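Local structure of DNA topoisomerase 2-associated protein PAT1 (Saccharomyces cerevisiae, 5LMG) at residues A79-L84 / K121-Q126; I108-F113 / Q161-K166; L252-R257 / D298-E303; D273-W278 / K342-Q347. The protein activates mRNA decapping and represses translation, its C-terminal domain directly binding the decapping enzyme Dcp2 and the 5'-3' exonuclease Xrn1. The protein carries 2 engineered substitutions. One frame throughout, in Å; residues are numbered along the deposited sequence.

Contact 1 (A79-L84 / K121-Q126)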
# COMPACT_ATOMS: atom_id res chain seq x y z
N ALA A 79 15.29 -1.06 -28.39
CA ALA A 79 14.30 -2.06 -28.83
C ALA A 79 13.43 -2.54 -27.66
O ALA A 79 12.22 -2.66 -27.83
CB ALA A 79 15.00 -3.23 -29.50
N MET A 80 14.04 -2.75 -26.46
CA MET A 80 13.31 -3.17 -25.26
C MET A 80 12.34 -2.07 -24.80
O MET A 80 11.17 -2.37 -24.51
CB MET A 80 14.27 -3.59 -24.14
CG MET A 80 13.58 -4.14 -22.89
SD MET A 80 13.16 -2.87 -21.66
CE MET A 80 14.78 -2.55 -20.96
N TRP A 81 12.84 -0.80 -24.70
CA TRP A 81 12.04 0.36 -24.31
C TRP A 81 10.83 0.51 -25.24
O TRP A 81 9.71 0.65 -24.76
CB TRP A 81 12.88 1.66 -24.24
CG TRP A 81 12.05 2.90 -24.04
CD1 TRP A 81 11.75 3.85 -24.98
CD2 TRP A 81 11.34 3.29 -22.85
NE1 TRP A 81 10.94 4.82 -24.44
CE2 TRP A 81 10.66 4.50 -23.14
CE3 TRP A 81 11.21 2.73 -21.56
CZ2 TRP A 81 9.88 5.17 -22.18
CZ3 TRP A 81 10.46 3.41 -20.61
CH2 TRP A 81 9.80 4.61 -20.93
N GLU A 82 11.07 0.42 -26.57
CA GLU A 82 10.02 0.53 -27.59
C GLU A 82 8.98 -0.60 -27.48
O GLU A 82 7.79 -0.34 -27.67
CB GLU A 82 10.62 0.60 -29.00
CG GLU A 82 11.11 2.00 -29.36
CD GLU A 82 11.55 2.15 -30.81
OE1 GLU A 82 10.68 2.14 -31.70
OE2 GLU A 82 12.77 2.30 -31.04
N ALA A 83 9.41 -1.83 -27.12
CA ALA A 83 8.54 -3.00 -26.94
C ALA A 83 7.58 -2.88 -25.72
O ALA A 83 6.66 -3.68 -25.60
CB ALA A 83 9.38 -4.27 -26.84
N LEU A 84 7.79 -1.87 -24.85
CA LEU A 84 6.97 -1.61 -23.66
C LEU A 84 5.71 -0.76 -23.91
O LEU A 84 4.77 -0.82 -23.11
CB LEU A 84 7.81 -0.99 -22.52
CG LEU A 84 8.91 -1.82 -21.86
CD1 LEU A 84 9.68 -0.98 -20.87
CD2 LEU A 84 8.34 -3.04 -21.14
N LYS A 121 12.44 5.29 -16.25
CA LYS A 121 11.90 4.75 -15.01
C LYS A 121 10.79 5.69 -14.46
O LYS A 121 9.77 5.21 -13.97
CB LYS A 121 13.01 4.58 -13.96
CG LYS A 121 14.02 3.48 -14.25
CD LYS A 121 15.17 3.54 -13.25
CE LYS A 121 16.18 2.44 -13.46
NZ LYS A 121 17.26 2.51 -12.45
N LEU A 122 11.02 7.02 -14.53
CA LEU A 122 10.07 8.03 -14.09
C LEU A 122 8.81 7.99 -14.96
O LEU A 122 7.70 8.06 -14.42
CB LEU A 122 10.73 9.43 -14.07
CG LEU A 122 10.12 10.56 -13.21
CD1 LEU A 122 9.35 11.54 -14.04
CD2 LEU A 122 9.33 10.07 -12.00
N LYS A 123 8.97 7.80 -16.29
CA LYS A 123 7.85 7.67 -17.25
C LYS A 123 6.96 6.46 -16.94
O LYS A 123 5.74 6.54 -17.10
CB LYS A 123 8.36 7.59 -18.69
CG LYS A 123 8.61 8.95 -19.32
CD LYS A 123 9.12 8.80 -20.75
CE LYS A 123 9.42 10.12 -21.42
NZ LYS A 123 8.17 10.86 -21.78
N ILE A 124 7.56 5.35 -16.47
CA ILE A 124 6.85 4.13 -16.07
C ILE A 124 5.98 4.43 -14.83
O ILE A 124 4.79 4.13 -14.85
CB ILE A 124 7.80 2.92 -15.87
CG1 ILE A 124 8.28 2.40 -17.26
CG2 ILE A 124 7.14 1.80 -15.03
CD1 ILE A 124 9.30 1.29 -17.27
N LEU A 125 6.58 5.06 -13.79
CA LEU A 125 5.90 5.45 -12.55
C LEU A 125 4.74 6.42 -12.86
O LEU A 125 3.63 6.22 -12.35
CB LEU A 125 6.87 6.10 -11.55
CG LEU A 125 8.04 5.33 -10.88
CD1 LEU A 125 8.00 5.50 -9.38
CD2 LEU A 125 8.13 3.85 -11.28
N GLN A 126 4.98 7.43 -13.73
CA GLN A 126 3.98 8.41 -14.19
C GLN A 126 2.80 7.68 -14.84
O GLN A 126 1.66 7.99 -14.51
CB GLN A 126 4.59 9.42 -15.18
CG GLN A 126 5.47 10.49 -14.53
CD GLN A 126 6.11 11.44 -15.52
OE1 GLN A 126 6.63 11.04 -16.57
NE2 GLN A 126 6.19 12.70 -15.15

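Contact 2 (I108-F113 / Q161-K166)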
# COMPACT_ATOMS: atom_id res chain seq x y z
N ILE A 108 9.09 -9.74 -14.89
CA ILE A 108 10.20 -9.19 -15.69
C ILE A 108 10.58 -7.73 -15.29
O ILE A 108 11.64 -7.26 -15.68
CB ILE A 108 9.93 -9.34 -17.22
CG1 ILE A 108 11.20 -9.15 -18.09
CG2 ILE A 108 8.79 -8.45 -17.71
CD1 ILE A 108 11.84 -10.40 -18.52
N MET A 109 9.70 -7.04 -14.52
CA MET A 109 9.87 -5.64 -14.12
C MET A 109 11.22 -5.31 -13.45
O MET A 109 11.82 -4.33 -13.89
CB MET A 109 8.70 -5.15 -13.25
CG MET A 109 8.27 -3.73 -13.57
SD MET A 109 8.02 -3.38 -15.33
CE MET A 109 6.69 -4.42 -15.69
N PRO A 110 11.77 -6.07 -12.45
CA PRO A 110 13.10 -5.69 -11.90
C PRO A 110 14.22 -5.75 -12.94
O PRO A 110 15.10 -4.89 -12.94
CB PRO A 110 13.32 -6.68 -10.74
CG PRO A 110 11.98 -7.28 -10.46
CD PRO A 110 11.24 -7.27 -11.77
N ARG A 111 14.16 -6.73 -13.86
CA ARG A 111 15.12 -6.93 -14.94
C ARG A 111 15.04 -5.81 -15.98
O ARG A 111 16.08 -5.36 -16.46
CB ARG A 111 14.94 -8.31 -15.58
CG ARG A 111 15.30 -9.44 -14.62
CD ARG A 111 14.59 -10.72 -14.99
NE ARG A 111 15.13 -11.30 -16.22
CZ ARG A 111 14.55 -12.29 -16.89
NH1 ARG A 111 13.41 -12.82 -16.47
NH2 ARG A 111 15.11 -12.76 -18.00
N ILE A 112 13.81 -5.33 -16.28
CA ILE A 112 13.56 -4.18 -17.16
C ILE A 112 14.30 -2.95 -16.59
O ILE A 112 15.02 -2.26 -17.33
CB ILE A 112 12.03 -3.92 -17.33
CG1 ILE A 112 11.37 -4.99 -18.23
CG2 ILE A 112 11.75 -2.50 -17.86
CD1 ILE A 112 9.84 -4.90 -18.33
N PHE A 113 14.14 -2.70 -15.26
CA PHE A 113 14.72 -1.57 -14.54
C PHE A 113 16.25 -1.57 -14.54
O PHE A 113 16.84 -0.50 -14.49
CB PHE A 113 14.15 -1.46 -13.12
CG PHE A 113 12.92 -0.57 -13.08
CD1 PHE A 113 11.79 -0.88 -13.84
CD2 PHE A 113 12.90 0.59 -12.32
CE1 PHE A 113 10.67 -0.05 -13.83
CE2 PHE A 113 11.78 1.42 -12.30
CZ PHE A 113 10.68 1.10 -13.06
N GLN A 161 2.57 -6.74 -5.04
CA GLN A 161 3.03 -6.09 -3.82
C GLN A 161 4.55 -6.27 -3.60
O GLN A 161 5.26 -5.29 -3.40
CB GLN A 161 2.22 -6.60 -2.61
CG GLN A 161 2.71 -6.16 -1.21
CD GLN A 161 2.36 -4.73 -0.85
OE1 GLN A 161 1.27 -4.22 -1.17
NE2 GLN A 161 3.26 -4.06 -0.15
N MET A 162 5.02 -7.53 -3.66
CA MET A 162 6.41 -7.92 -3.44
C MET A 162 7.39 -7.35 -4.50
O MET A 162 8.45 -6.85 -4.13
CB MET A 162 6.51 -9.46 -3.38
CG MET A 162 7.88 -9.98 -3.04
SD MET A 162 8.04 -11.75 -3.35
CE MET A 162 8.24 -11.77 -5.12
N ILE A 163 7.03 -7.43 -5.79
CA ILE A 163 7.90 -7.00 -6.88
C ILE A 163 7.78 -5.50 -7.19
O ILE A 163 8.78 -4.79 -7.07
CB ILE A 163 7.70 -7.90 -8.13
CG1 ILE A 163 8.25 -9.32 -7.86
CG2 ILE A 163 8.32 -7.26 -9.40
CD1 ILE A 163 7.99 -10.39 -8.95
N ILE A 164 6.59 -5.04 -7.62
CA ILE A 164 6.34 -3.67 -8.06
C ILE A 164 6.60 -2.61 -6.97
O ILE A 164 7.31 -1.63 -7.25
CB ILE A 164 4.93 -3.51 -8.70
CG1 ILE A 164 4.63 -4.61 -9.77
CG2 ILE A 164 4.69 -2.10 -9.24
CD1 ILE A 164 5.61 -4.76 -11.01
N LEU A 165 6.06 -2.79 -5.76
CA LEU A 165 6.23 -1.79 -4.71
C LEU A 165 7.68 -1.64 -4.24
O LEU A 165 8.09 -0.51 -4.00
CB LEU A 165 5.26 -2.00 -3.56
CG LEU A 165 3.97 -1.15 -3.63
CD1 LEU A 165 3.15 -1.40 -4.91
CD2 LEU A 165 3.13 -1.38 -2.43
N LYS A 166 8.45 -2.74 -4.19
CA LYS A 166 9.88 -2.75 -3.84
C LYS A 166 10.69 -1.90 -4.86
O LYS A 166 11.59 -1.18 -4.46
CB LYS A 166 10.40 -4.20 -3.82
CG LYS A 166 11.72 -4.42 -3.08
CD LYS A 166 12.37 -5.76 -3.46
CE LYS A 166 11.68 -6.98 -2.86
NZ LYS A 166 11.95 -8.20 -3.66

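Contact 3 (L252-R257 / D298-E303). With EDO (1,2-ethanediol), chain H; EDO (1,2-ethanediol), chain F.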
# COMPACT_ATOMS: atom_id res chain seq x y z
N LEU A 252 -13.41 4.31 5.30
CA LEU A 252 -13.53 3.35 4.18
C LEU A 252 -12.23 2.59 3.86
O LEU A 252 -12.25 1.63 3.09
CB LEU A 252 -14.10 4.03 2.93
CG LEU A 252 -15.48 4.72 3.06
CD1 LEU A 252 -15.90 5.32 1.72
CD2 LEU A 252 -16.57 3.75 3.56
N ILE A 253 -11.11 2.99 4.47
CA ILE A 253 -9.83 2.30 4.31
C ILE A 253 -9.84 0.95 5.08
O ILE A 253 -9.05 0.07 4.75
CB ILE A 253 -8.61 3.20 4.66
CG1 ILE A 253 -8.45 3.40 6.19
CG2 ILE A 253 -8.64 4.54 3.89
CD1 ILE A 253 -7.23 4.22 6.61
N PHE A 254 -10.75 0.80 6.08
CA PHE A 254 -10.92 -0.43 6.87
C PHE A 254 -11.97 -1.30 6.16
O PHE A 254 -13.13 -0.88 6.07
CB PHE A 254 -11.34 -0.11 8.32
CG PHE A 254 -10.28 0.57 9.15
CD1 PHE A 254 -10.13 1.96 9.12
CD2 PHE A 254 -9.44 -0.17 9.98
CE1 PHE A 254 -9.15 2.59 9.89
CE2 PHE A 254 -8.47 0.46 10.76
CZ PHE A 254 -8.33 1.84 10.73
N PRO A 255 -11.59 -2.47 5.58
CA PRO A 255 -12.57 -3.29 4.84
C PRO A 255 -13.67 -3.90 5.71
O PRO A 255 -13.45 -4.06 6.92
CB PRO A 255 -11.72 -4.40 4.19
CG PRO A 255 -10.31 -3.91 4.27
CD PRO A 255 -10.26 -3.10 5.54
N PRO A 256 -14.85 -4.25 5.13
CA PRO A 256 -15.90 -4.89 5.94
C PRO A 256 -15.46 -6.24 6.49
O PRO A 256 -14.54 -6.87 5.96
CB PRO A 256 -17.08 -5.07 4.96
CG PRO A 256 -16.72 -4.28 3.75
CD PRO A 256 -15.25 -4.17 3.71
N ARG A 257 -16.10 -6.65 7.57
CA ARG A 257 -15.81 -7.89 8.27
C ARG A 257 -16.01 -9.14 7.41
O ARG A 257 -15.26 -10.11 7.55
CB ARG A 257 -16.67 -7.95 9.51
CG ARG A 257 -15.92 -8.33 10.78
CD ARG A 257 -15.89 -9.83 10.99
NE ARG A 257 -17.15 -10.46 10.61
CZ ARG A 257 -17.48 -11.71 10.91
NH1 ARG A 257 -18.64 -12.21 10.50
NH2 ARG A 257 -16.64 -12.48 11.59
N ASP A 298 -10.95 11.72 14.69
CA ASP A 298 -12.41 11.66 14.76
C ASP A 298 -12.96 10.56 13.83
O ASP A 298 -13.82 9.78 14.24
CB ASP A 298 -13.02 13.04 14.42
CG ASP A 298 -14.52 13.02 14.50
OD1 ASP A 298 -15.04 12.73 15.60
OD2 ASP A 298 -15.17 13.15 13.45
N GLU A 299 -12.46 10.51 12.58
CA GLU A 299 -12.94 9.58 11.56
C GLU A 299 -12.62 8.11 11.86
O GLU A 299 -13.40 7.24 11.46
CB GLU A 299 -12.47 9.99 10.15
CG GLU A 299 -13.25 11.20 9.62
CD GLU A 299 -13.17 11.47 8.12
OE1 GLU A 299 -13.29 10.52 7.32
OE2 GLU A 299 -13.05 12.66 7.76
N VAL A 300 -11.53 7.84 12.59
CA VAL A 300 -11.10 6.47 12.90
C VAL A 300 -11.24 6.11 14.38
O VAL A 300 -10.81 5.04 14.76
CB VAL A 300 -9.66 6.16 12.36
CG1 VAL A 300 -9.55 6.43 10.87
CG2 VAL A 300 -8.57 6.88 13.15
N ARG A 301 -11.85 7.00 15.20
CA ARG A 301 -12.06 6.78 16.64
C ARG A 301 -12.66 5.41 16.95
O ARG A 301 -12.16 4.73 17.85
CB ARG A 301 -12.91 7.91 17.26
CG ARG A 301 -13.27 7.68 18.74
CD ARG A 301 -14.02 8.84 19.40
NE ARG A 301 -15.22 9.20 18.64
CZ ARG A 301 -15.31 10.27 17.86
NH1 ARG A 301 -14.31 11.15 17.80
NH2 ARG A 301 -16.41 10.49 17.16
N ASP A 302 -13.71 5.00 16.21
CA ASP A 302 -14.34 3.70 16.41
C ASP A 302 -13.39 2.53 16.07
O ASP A 302 -13.45 1.48 16.71
CB ASP A 302 -15.69 3.61 15.67
CG ASP A 302 -16.74 4.62 16.13
OD1 ASP A 302 -16.72 5.00 17.33
OD2 ASP A 302 -17.58 5.02 15.29
N GLU A 303 -12.48 2.74 15.11
CA GLU A 303 -11.47 1.74 14.72
C GLU A 303 -10.37 1.63 15.78
O GLU A 303 -9.92 0.52 16.04
CB GLU A 303 -10.91 2.03 13.33
CG GLU A 303 -11.92 1.81 12.21
CD GLU A 303 -12.48 0.42 11.97
OE1 GLU A 303 -13.49 0.32 11.24
OE2 GLU A 303 -11.92 -0.58 12.50
C1 EDO H . -12.25 -3.79 11.31
O1 EDO H . -11.08 -3.14 11.80
C2 EDO H . -12.56 -3.28 9.89
O2 EDO H . -11.59 -3.74 8.94
C1 EDO F . -18.70 2.14 19.05
O1 EDO F . -17.49 2.89 19.11
C2 EDO F . -18.86 1.47 17.67
O2 EDO F . -19.18 2.46 16.71

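Contact 4 (D273-W278 / K342-Q347). With EDO (1,2-ethanediol), chain H.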
# COMPACT_ATOMS: atom_id res chain seq x y z
N ASP A 273 -4.42 -9.02 9.07
CA ASP A 273 -3.28 -8.11 9.20
C ASP A 273 -3.69 -6.72 8.67
O ASP A 273 -3.91 -6.55 7.47
CB ASP A 273 -2.04 -8.64 8.46
CG ASP A 273 -0.72 -7.95 8.81
OD1 ASP A 273 -0.76 -6.83 9.35
OD2 ASP A 273 0.35 -8.53 8.50
N GLU A 274 -3.83 -5.75 9.59
CA GLU A 274 -4.21 -4.39 9.24
C GLU A 274 -3.10 -3.36 9.52
O GLU A 274 -3.37 -2.15 9.53
CB GLU A 274 -5.56 -4.00 9.89
CG GLU A 274 -6.72 -4.78 9.29
CD GLU A 274 -8.13 -4.26 9.51
OE1 GLU A 274 -8.39 -3.64 10.57
OE2 GLU A 274 -9.00 -4.53 8.65
N ALA A 275 -1.84 -3.86 9.67
CA ALA A 275 -0.64 -3.03 9.90
C ALA A 275 -0.45 -1.96 8.83
O ALA A 275 -0.14 -0.82 9.18
CB ALA A 275 0.60 -3.90 10.01
N TYR A 276 -0.70 -2.31 7.55
CA TYR A 276 -0.60 -1.39 6.40
C TYR A 276 -1.63 -0.22 6.51
O TYR A 276 -1.39 0.84 5.95
CB TYR A 276 -0.77 -2.15 5.07
CG TYR A 276 -2.19 -2.59 4.78
CD1 TYR A 276 -2.74 -3.69 5.42
CD2 TYR A 276 -2.98 -1.91 3.85
CE1 TYR A 276 -4.06 -4.09 5.18
CE2 TYR A 276 -4.29 -2.31 3.59
CZ TYR A 276 -4.82 -3.41 4.25
OH TYR A 276 -6.11 -3.81 4.03
N ILE A 277 -2.78 -0.45 7.19
CA ILE A 277 -3.81 0.60 7.37
C ILE A 277 -3.29 1.63 8.38
O ILE A 277 -3.37 2.83 8.12
CB ILE A 277 -5.21 0.03 7.77
CG1 ILE A 277 -5.75 -0.95 6.70
CG2 ILE A 277 -6.19 1.18 8.03
CD1 ILE A 277 -7.00 -1.76 7.10
N TRP A 278 -2.77 1.14 9.53
CA TRP A 278 -2.23 2.01 10.58
C TRP A 278 -0.95 2.71 10.10
O TRP A 278 -0.71 3.83 10.54
CB TRP A 278 -2.03 1.25 11.91
CG TRP A 278 -3.31 0.71 12.47
CD1 TRP A 278 -3.73 -0.59 12.43
CD2 TRP A 278 -4.39 1.46 13.04
NE1 TRP A 278 -4.99 -0.70 12.97
CE2 TRP A 278 -5.43 0.55 13.34
CE3 TRP A 278 -4.58 2.83 13.34
CZ2 TRP A 278 -6.63 0.95 13.94
CZ3 TRP A 278 -5.79 3.23 13.90
CH2 TRP A 278 -6.80 2.30 14.20
N LYS A 342 -1.27 -9.96 20.53
CA LYS A 342 -1.56 -8.85 21.45
C LYS A 342 -0.55 -7.70 21.23
O LYS A 342 -0.96 -6.56 21.02
CB LYS A 342 -1.54 -9.33 22.91
CG LYS A 342 -1.85 -8.24 23.94
CD LYS A 342 -1.41 -8.65 25.34
CE LYS A 342 0.09 -8.59 25.51
NZ LYS A 342 0.50 -8.86 26.91
N GLU A 343 0.75 -8.03 21.24
CA GLU A 343 1.84 -7.06 21.05
C GLU A 343 1.81 -6.43 19.67
O GLU A 343 2.12 -5.25 19.53
CB GLU A 343 3.20 -7.70 21.35
CG GLU A 343 3.41 -7.97 22.84
CD GLU A 343 4.69 -8.67 23.25
OE1 GLU A 343 5.39 -9.23 22.38
OE2 GLU A 343 4.97 -8.68 24.47
N LYS A 344 1.37 -7.21 18.65
CA LYS A 344 1.26 -6.75 17.28
C LYS A 344 0.24 -5.59 17.21
O LYS A 344 0.56 -4.55 16.63
CB LYS A 344 0.86 -7.90 16.33
CG LYS A 344 0.82 -7.47 14.87
CD LYS A 344 0.51 -8.61 13.91
CE LYS A 344 0.60 -8.18 12.46
NZ LYS A 344 -0.44 -7.18 12.09
N LEU A 345 -0.97 -5.78 17.81
CA LEU A 345 -2.03 -4.77 17.86
C LEU A 345 -1.57 -3.50 18.58
O LEU A 345 -1.82 -2.41 18.09
CB LEU A 345 -3.33 -5.33 18.50
CG LEU A 345 -4.05 -6.46 17.73
CD1 LEU A 345 -5.22 -7.04 18.55
CD2 LEU A 345 -4.53 -6.00 16.34
N TYR A 346 -0.84 -3.64 19.71
CA TYR A 346 -0.27 -2.53 20.49
C TYR A 346 0.66 -1.69 19.60
O TYR A 346 0.51 -0.47 19.54
CB TYR A 346 0.56 -3.05 21.68
CG TYR A 346 -0.20 -3.61 22.87
CD1 TYR A 346 -1.57 -3.41 23.01
CD2 TYR A 346 0.45 -4.31 23.87
CE1 TYR A 346 -2.27 -3.89 24.11
CE2 TYR A 346 -0.23 -4.79 24.99
CZ TYR A 346 -1.59 -4.59 25.10
OH TYR A 346 -2.27 -5.09 26.19
N GLN A 347 1.62 -2.37 18.92
CA GLN A 347 2.64 -1.77 18.06
C GLN A 347 2.06 -1.08 16.82
O GLN A 347 2.49 0.03 16.51
CB GLN A 347 3.70 -2.80 17.65
CG GLN A 347 4.62 -3.25 18.78
CD GLN A 347 5.22 -4.62 18.55
OE1 GLN A 347 5.33 -5.11 17.41
NE2 GLN A 347 5.62 -5.28 19.62
C1 EDO H . -12.25 -3.79 11.31
O1 EDO H . -11.08 -3.14 11.80
C2 EDO H . -12.56 -3.28 9.89
O2 EDO H . -11.59 -3.74 8.94

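Contact 1 (A79-L84 / K121-Q126)
Trp81 reaches from the short helix 78-82 to helix 118-130 and makes most of the contact there, its six-membered ring touching both Ile124 and Lys123. Trp81 CZ3 lies 4.1 Å from Ile124 CG1, which meets the indole at its edge and near its plane. Leu84 adds a second, lighter touch, its CD1 4.3 Å from Ile124 CD1. With CG anti to the backbone N (chi1 171°), the indole is carried out toward helix 118-130; at Ile124 the backbones stay 9.5 Å apart, measured from Leu84 CA to Ile124 CA.

The aliphatic part of a charged side chain supplies the other kind of contact. Lys123 crosses the indole at about a right angle, its CD 4.0 Å from Trp81 CZ2 and its CB 4.0 Å from Trp81 CH2. The chain then bends at its last torsion, and NZ ends in a long, weak ion pair with Asp87. Trading the indole of Trp81 for the single methyl of an alanine is likely to open a gap beside Ile124 and leave the Lys123 methylenes without their aromatic neighbour.

Leu116 also touches Trp81. Helix 78-82 thus packs against helices 103-114 and 118-130 in a largely helical domain whose family belongs to the TPR clan.

Contact 2 (I108-F113 / Q161-K166)
Met109 and Pro110 of helix 103-114 meet Ile164 and Ile163 of helix 151-174 through carbon atoms alone. Ile164 CD1 sits at the bend of the methionine, 3.8 Å from Met109 CG and equally close to its CB. Beside this pair, the branch methyl of Ile163 lies against the proline ring: Ile163 CG2 is 3.8 Å from Pro110 CD and is matched by a like approach to CG, the two side chains crossing at about a right angle. The same methyl reaches Met109 CB at 4.4 Å, a looser touch that joins the two pairs.

Torsions explain which branches are used. In Ile163 CG1 is anti to the carbonyl carbon (chi1 -69°), which leaves CG2 to face the proline; in Ile164 a second bend at chi2 (-58°) turns CD1 toward the methionine.

The backbones behind these side chains run nearly parallel, at 24°, with the axes of the short segments 9.6 Å apart. Helices 118-130 and 136-141 lie between the two in sequence, and this near-parallel pairing is consistent with the stacked helices of the TPR clan, to which the family belongs. Pro110 also marks a kink in its own helix, where the N atoms of Pro110 and Arg111 lack bonds to the preceding turn.

Farther out, Ile167 continues the surface of helix 151-174 and touches Met109, Pro110 and Phe113. Behind helix 103-114 lies helix 48-70, to which Arg111 is tied by a salt bridge with Glu66; behind helix 151-174, Leu165 packs on Leu206 and Ile209 of helix 201-216.

Contact 3 (L252-R257 / D298-E303)
Glu303 lays its side chain flat over the ring of Phe254, and this is the tight part of the contact. Glu303 CG stands 3.5 Å from the Phe254 ring centroid, 9° off the ring normal, which identifies a CH-pi contact. The bend at chi2 (-63°) folds the carboxylate back over the ring, so that its plane lies only 5° from that of the phenyl group and Glu303 OE2 is 3.6 Å from Phe254 CD2. Val300 comes to the ring edge, its CG1 4.0 Å from Phe254 CE1, while Trp278 of helix 275-286 makes an edge-to-face pair with the same ring. The loop between helices 234-246 and 257-267 thus packs on helix 290-322.

At the solvent rim a 1,2-ethanediol, probably from the crystallisation liquor, has O1 2.8 Å from Glu303 OE2 and O2 2.8 Å from Pro255 O. A second diol bonds the exposed Asp302. Nearby Arg301 holds Asp298 OD1 through NH1 and NH2, and both residues touch the bound Dcp2 peptide.

A serine in place of Phe254 is likely to leave the Glu303 methylenes without their apolar platform and the carboxylate freer to turn. Since Gln251 bonds Glu303 OE1, one residue combines methylenes packed on an aromatic face with a hydrogen-bonded carboxylate oxygen.

Contact 4 (D273-W278 / K342-Q347)
Lys344 and Asp273 join a helix start to the flank of another helix. Segment 273-278 enters helix 275-286 from a loop, with Glu274 at the N-cap position, whereas 342-347 is helical throughout. The nearest backbone approach is between Ala275 CA and Leu345 CA, 8.3 Å apart; the bridge itself is made by Lys344, whose long side chain reaches Asp273.

Asp273 first shapes its own backbone. Its OD1 accepts from Ala275 N at 3.2 Å with an N-H...O angle of 161°, which defines an Asx turn. The same oxygen accepts a hydrogen bond from Lys344 NZ at 2.8 Å, part of a salt bridge. The ammonium group comes from above the carboxylate, 71° out of its plane, whereas the amide approaches nearly along the C-O axis; the two donors therefore do not compete for one direction.

Lys344 runs extended until the last torsion (chi4 -65°) turns NZ toward Asp273, where it lies 4.0 Å from Ala275 CB. A second salt bridge, to Asp348, gives NZ two carboxylate partners, which would be expected to stabilise its positive charge. Glu274 turns elsewhere, its OE2 2.7 Å from O2 of a bound ethanediol.

The Asx turn at the start of helix 275-286 is a common helix-entry motif; here the surface salt bridge joins it to helix 329-355.

The four contacts form two pairs on opposite sides of the chain's centre. Contacts 1 and 2 have centres 13 Å apart, and contact 1 packs on helix 103-114, which supplies one segment of contact 2: Leu84 CD2 packs 3.7 Å from Ile112 CD1, and Ile124 CD1 lies 3.9 Å from Phe113 CE1. Contacts 3 and 4, centred 14 Å apart, meet where Phe254 CZ is 3.5 Å from Ile277 CG2, and one ethanediol bridges them through Glu303, Pro255 and Glu274. Between the pairs, contacts 2 and 4 come closest, with nearest atoms about 7 Å apart. The Dcp2 peptide touches Asp298 and Arg301 in contact 3, while the magnesium ion lies about 8 Å from the Lys123 side chain in contact 1.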